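Local structure of salicylaldehyde dehydrogenase NahF (Pseudomonas putida, 4JZ6) at residues 54-59 with 229-234; 187-192 with 223-228. The protein probably catalyses the NAD+-dependent oxidation of salicylaldehyde to salicylate, a step in bacterial naphthalene degradation. All coordinates share one frame; numbering follows the deposited sequence.

Interaction 1 of 2, residues 54-59 with 229-234; sequences ATVTDA and ADALIS
Leu232 rests its branched end against the backbone as well as the side chain of Ala59. Its CD2 methyl lies 3.4 Å from Ala59 O, the nearest approach between the two segments. Ala59 CB faces the fork of the leucine. It is 3.9 Å from Leu232 CG and 4.0 Å from both CD1 and CD2. The leucine gets there with CG anti to its carbonyl carbon, chi1 -70°. A second pair lies alongside: Val56 CG1 meets Ala231 CB methyl to methyl at 3.7 Å. Val56 sends this branch across because CG1 is anti to the backbone N, chi1 167°. Alanine at 59 and 231 is consistent with the close approach, Val56 CA lying 6.6 Å from Ala231 CA. No hydrogen bond crosses between the segments. The polar bonds lie within each segment or go to neighbours outside the pair. Thr55 and Asp58 form a capping box at the start of helix 56-73. Thr55 N gives to the anti lone pair of Asp58 OD2 at 2.9 Å, and Asp58 N returns a bond to Thr55 OG1. Ser32 also bonds to both side chains of the box. Beneath the helix pair lies strand 215-218, the outermost of its sheet, where Leu218 touches both Ala59 and Leu232. Helix 56-73 thus packs on helix 225-233 and on this strand, while Leu22 of strand 18-24 borders Ala54 and Asp58.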
loop_
_atom_site.group_PDB
_atom_site.type_symbol
_atom_site.label_atom_id
_atom_site.label_comp_id
_atom_site.label_asym_id
_atom_site.label_seq_id
_atom_site.Cartn_x
_atom_site.Cartn_y
_atom_site.Cartn_z
ATOM N N ALA A 54 6.317 -12.090 -26.663
ATOM C CA ALA A 54 5.673 -12.981 -25.702
ATOM C C ALA A 54 4.166 -13.056 -25.878
ATOM O O ALA A 54 3.526 -12.087 -26.278
ATOM C CB ALA A 54 6.010 -12.555 -24.285
ATOM N N THR A 55 3.609 -14.224 -25.590
ATOM C CA THR A 55 2.166 -14.393 -25.564
ATOM C C THR A 55 1.720 -14.506 -24.118
ATOM O O THR A 55 2.551 -14.566 -23.209
ATOM C CB THR A 55 1.723 -15.664 -26.292
ATOM O OG1 THR A 55 2.278 -16.810 -25.632
ATOM C CG2 THR A 55 2.176 -15.632 -27.741
ATOM N N VAL A 56 0.407 -14.537 -23.914
ATOM C CA VAL A 56 -0.152 -14.759 -22.590
ATOM C C VAL A 56 0.335 -16.102 -22.062
ATOM O O VAL A 56 0.684 -16.227 -20.883
ATOM C CB VAL A 56 -1.687 -14.735 -22.626
ATOM C CG1 VAL A 56 -2.263 -15.273 -21.328
ATOM C CG2 VAL A 56 -2.176 -13.325 -22.890
ATOM N N THR A 57 0.382 -17.093 -22.950
ATOM C CA THR A 57 0.891 -18.411 -22.601
ATOM C C THR A 57 2.298 -18.324 -22.023
ATOM O O THR A 57 2.593 -18.952 -21.008
ATOM C CB THR A 57 0.900 -19.365 -23.814
ATOM O OG1 THR A 57 -0.421 -19.468 -24.361
ATOM C CG2 THR A 57 1.375 -20.745 -23.391
ATOM N N ASP A 58 3.160 -17.538 -22.669
ATOM C CA ASP A 58 4.529 -17.341 -22.187
ATOM C C ASP A 58 4.525 -16.708 -20.802
ATOM O O ASP A 58 5.328 -17.064 -19.939
ATOM C CB ASP A 58 5.346 -16.471 -23.150
ATOM C CG ASP A 58 5.609 -17.154 -24.488
ATOM O OD1 ASP A 58 6.343 -18.169 -24.516
ATOM O OD2 ASP A 58 5.094 -16.667 -25.519
ATOM N N ALA A 59 3.606 -15.773 -20.592
ATOM C CA ALA A 59 3.525 -15.065 -19.324
ATOM C C ALA A 59 3.145 -16.002 -18.180
ATOM O O ALA A 59 3.676 -15.896 -17.075
ATOM C CB ALA A 59 2.541 -13.914 -19.426
ATOM N N ALA A 229 -0.303 -8.124 -19.051
ATOM C CA ALA A 229 -0.382 -7.600 -17.695
ATOM C C ALA A 229 -1.601 -8.164 -16.958
ATOM O O ALA A 229 -1.484 -8.635 -15.823
ATOM C CB ALA A 229 -0.413 -6.090 -17.711
ATOM N N ASP A 230 -2.762 -8.125 -17.613
ATOM C CA ASP A 230 -4.000 -8.639 -17.025
ATOM C C ASP A 230 -3.866 -10.094 -16.605
ATOM O O ASP A 230 -4.323 -10.480 -15.530
ATOM C CB ASP A 230 -5.172 -8.510 -18.001
ATOM C CG ASP A 230 -5.499 -7.069 -18.343
ATOM O OD1 ASP A 230 -5.140 -6.161 -17.561
ATOM O OD2 ASP A 230 -6.125 -6.844 -19.401
ATOM N N ALA A 231 -3.235 -10.898 -17.458
ATOM C CA ALA A 231 -3.056 -12.322 -17.183
ATOM C C ALA A 231 -2.169 -12.554 -15.963
ATOM O O ALA A 231 -2.427 -13.443 -15.145
ATOM C CB ALA A 231 -2.475 -13.018 -18.388
ATOM N N LEU A 232 -1.118 -11.749 -15.852
ATOM C CA LEU A 232 -0.192 -11.863 -14.736
ATOM C C LEU A 232 -0.814 -11.380 -13.420
ATOM O O LEU A 232 -0.619 -11.987 -12.366
ATOM C CB LEU A 232 1.104 -11.121 -15.059
ATOM C CG LEU A 232 1.909 -11.834 -16.151
ATOM C CD1 LEU A 232 2.883 -10.894 -16.836
ATOM C CD2 LEU A 232 2.648 -13.035 -15.565
ATOM N N ILE A 233 -1.573 -10.294 -13.487
ATOM C CA ILE A 233 -2.234 -9.761 -12.303
ATOM C C ILE A 233 -3.312 -10.725 -11.824
ATOM O O ILE A 233 -3.489 -10.919 -10.618
ATOM C CB ILE A 233 -2.854 -8.374 -12.588
ATOM C CG1 ILE A 233 -1.755 -7.355 -12.891
ATOM C CG2 ILE A 233 -3.690 -7.898 -11.410
ATOM C CD1 ILE A 233 -2.273 -6.099 -13.543
ATOM N N SER A 234 -4.015 -11.342 -12.772
ATOM C CA SER A 234 -5.074 -12.298 -12.457
ATOM C C SER A 234 -4.510 -13.663 -12.092
ATOM O O SER A 234 -5.249 -14.554 -11.683
ATOM C CB SER A 234 -6.038 -12.446 -13.636
ATOM O OG SER A 234 -6.578 -11.195 -14.022
#

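Interaction 2 of 2, residues 187-192 with 223-228; sequences VFKGSE and DRSPEI
Ser225 OG is linked to Glu192 through one water. The water is 2.8 Å from Ser225 OG and donates to Glu192 OE1 at 3.1 Å. The two side-chain oxygens are themselves 4.4 Å apart, too far for a direct bond. Lys189 NZ also comes near the serine hydroxyl, at 3.5 Å from Ser225 OG, but without a hydrogen bond. The ammonium group is instead held by its own chain: Lys189 NZ donates to Gly190 O at 2.8 Å. That bond runs nearly along the C=O axis, with a C=O...N angle of 160°. The lysine chain bends at chi2 (70°) and chi4 (54°), which brings NZ back to the next residue's carbonyl. Nearer the backbone, Lys189 CD packs loosely on Ile228 CG2 at 4.3 Å. The lysine thus makes direct contact with Ser225 and Ile228, and one water adds the link to Glu192. Ile228 also touches Ala59 of helix 56-73. Strand 186-189 lies between the parallel strands 159-162 and 215-218. It passes through helix 195-208 to strand 215-218, a beta-alpha-beta crossover, and helix 225-233 follows. The contact joins the C-terminal end of strand 186-189, next to the edge strand, to the N-terminal turn of that helix. This arrangement fits the Rossmann-type NAD-binding domain of aldehyde dehydrogenases. Lys189 and Glu192 match the pair that in related enzymes holds the adenosine ribose of NAD; no cofactor is modelled here.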
loop_
_atom_site.group_PDB
_atom_site.type_symbol
_atom_site.label_atom_id
_atom_site.label_comp_id
_atom_site.label_asym_id
_atom_site.label_seq_id
_atom_site.Cartn_x
_atom_site.Cartn_y
_atom_site.Cartn_z
ATOM N N VAL A 187 8.643 -11.999 -12.098
ATOM C CA VAL A 187 8.343 -11.923 -13.516
ATOM C C VAL A 187 8.576 -10.478 -13.957
ATOM O O VAL A 187 7.831 -9.568 -13.578
ATOM C CB VAL A 187 6.896 -12.351 -13.813
ATOM C CG1 VAL A 187 6.589 -12.197 -15.294
ATOM C CG2 VAL A 187 6.669 -13.786 -13.369
ATOM N N PHE A 188 9.637 -10.285 -14.736
ATOM C CA PHE A 188 10.083 -8.974 -15.192
ATOM C C PHE A 188 9.502 -8.683 -16.571
ATOM O O PHE A 188 9.867 -9.323 -17.555
ATOM C CB PHE A 188 11.619 -8.969 -15.224
ATOM C CG PHE A 188 12.240 -7.772 -15.918
ATOM C CD1 PHE A 188 11.606 -6.537 -15.951
ATOM C CD2 PHE A 188 13.486 -7.896 -16.531
ATOM C CE1 PHE A 188 12.196 -5.460 -16.593
ATOM C CE2 PHE A 188 14.082 -6.822 -17.164
ATOM C CZ PHE A 188 13.440 -5.603 -17.197
ATOM N N LYS A 189 8.593 -7.714 -16.637
ATOM C CA LYS A 189 8.029 -7.278 -17.907
ATOM C C LYS A 189 8.751 -6.029 -18.385
ATOM O O LYS A 189 8.639 -4.966 -17.769
ATOM C CB LYS A 189 6.539 -6.985 -17.764
ATOM C CG LYS A 189 5.909 -6.381 -19.009
ATOM C CD LYS A 189 5.830 -7.388 -20.144
ATOM C CE LYS A 189 5.208 -6.766 -21.399
ATOM N NZ LYS A 189 5.899 -5.512 -21.853
ATOM N N GLY A 190 9.487 -6.168 -19.486
ATOM C CA GLY A 190 10.301 -5.088 -20.013
ATOM C C GLY A 190 9.546 -4.160 -20.945
ATOM O O GLY A 190 8.336 -4.307 -21.140
ATOM N N SER A 191 10.267 -3.202 -21.525
ATOM C CA SER A 191 9.647 -2.188 -22.369
ATOM C C SER A 191 9.801 -2.476 -23.852
ATOM O O SER A 191 10.836 -2.982 -24.300
ATOM C CB SER A 191 10.230 -0.813 -22.074
ATOM O OG SER A 191 9.788 0.116 -23.045
ATOM N N GLU A 192 8.774 -2.123 -24.615
ATOM C CA GLU A 192 8.792 -2.344 -26.051
ATOM C C GLU A 192 9.854 -1.487 -26.739
ATOM O O GLU A 192 10.316 -1.821 -27.835
ATOM C CB GLU A 192 7.413 -2.067 -26.654
ATOM C CG GLU A 192 6.973 -0.620 -26.584
ATOM C CD GLU A 192 5.978 -0.356 -25.475
ATOM O OE1 GLU A 192 6.090 -0.986 -24.397
ATOM O OE2 GLU A 192 5.077 0.485 -25.692
ATOM N N ASP A 223 0.731 -3.713 -28.323
ATOM C CA ASP A 223 -0.640 -4.165 -28.540
ATOM C C ASP A 223 -0.974 -5.357 -27.642
ATOM O O ASP A 223 -2.148 -5.694 -27.455
ATOM C CB ASP A 223 -0.877 -4.522 -30.015
ATOM C CG ASP A 223 -0.252 -5.855 -30.408
ATOM O OD1 ASP A 223 0.986 -5.904 -30.562
ATOM O OD2 ASP A 223 -0.992 -6.852 -30.575
ATOM N N ARG A 224 0.067 -5.979 -27.084
ATOM C CA ARG A 224 -0.092 -7.170 -26.253
ATOM C C ARG A 224 0.072 -6.866 -24.771
ATOM O O ARG A 224 -0.420 -7.620 -23.934
ATOM C CB ARG A 224 0.918 -8.249 -26.653
ATOM C CG ARG A 224 0.752 -8.790 -28.063
ATOM C CD ARG A 224 1.635 -10.009 -28.282
ATOM N NE ARG A 224 1.470 -10.570 -29.621
ATOM C CZ ARG A 224 2.016 -11.713 -30.028
ATOM N NH1 ARG A 224 2.763 -12.429 -29.195
ATOM N NH2 ARG A 224 1.810 -12.144 -31.266
ATOM N N SER A 225 0.769 -5.770 -24.459
ATOM C CA SER A 225 1.074 -5.393 -23.071
ATOM C C SER A 225 -0.112 -5.466 -22.105
ATOM O O SER A 225 -0.006 -6.125 -21.067
ATOM C CB SER A 225 1.750 -4.014 -22.984
ATOM O OG SER A 225 3.087 -4.066 -23.440
ATOM N N PRO A 226 -1.241 -4.802 -22.437
ATOM C CA PRO A 226 -2.369 -4.850 -21.500
ATOM C C PRO A 226 -2.801 -6.264 -21.127
ATOM O O PRO A 226 -2.913 -6.558 -19.938
ATOM C CB PRO A 226 -3.494 -4.129 -22.258
ATOM C CG PRO A 226 -3.028 -4.025 -23.673
ATOM C CD PRO A 226 -1.549 -3.950 -23.598
ATOM N N GLU A 227 -3.019 -7.128 -22.112
ATOM C CA GLU A 227 -3.522 -8.468 -21.819
ATOM C C GLU A 227 -2.490 -9.357 -21.128
ATOM O O GLU A 227 -2.846 -10.233 -20.341
ATOM C CB GLU A 227 -4.060 -9.144 -23.080
ATOM C CG GLU A 227 -3.009 -9.508 -24.099
ATOM C CD GLU A 227 -3.592 -10.302 -25.242
ATOM O OE1 GLU A 227 -2.973 -10.330 -26.331
ATOM O OE2 GLU A 227 -4.675 -10.900 -25.044
ATOM N N ILE A 228 -1.215 -9.135 -21.427
ATOM C CA ILE A 228 -0.147 -9.849 -20.744
ATOM C C ILE A 228 -0.124 -9.421 -19.282
ATOM O O ILE A 228 0.027 -10.249 -18.383
ATOM C CB ILE A 228 1.223 -9.608 -21.418
ATOM C CG1 ILE A 228 1.325 -10.448 -22.695
ATOM C CG2 ILE A 228 2.371 -9.941 -20.472
ATOM C CD1 ILE A 228 2.566 -10.187 -23.501
HETATM O O HOH W 1 4.050 -1.740 -22.248
#

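How the interactions relate
Both interactions use helix 225-233, interaction 2 at its N-terminal turn and interaction 1 along its later turns. Their centres are 8 Å apart, and each is partly buried. Interaction 1 lies farther from the chain centre, about 22 Å against about 16 Å, centre to centre. It is helix on helix and mainly apolar, with no hydrogen bond across. Interaction 2 is strand end on helix start, where a lysine approaches a serine hydroxyl directly and a glutamate does so through water. The two touch: Arg224 NH1 probably donates to Ala54 O at 3.0 Å. Helix 225-233 packs on both helix 56-73 and the end of strand 186-189, which also touch each other. Neither reaches the salicylaldehyde sites.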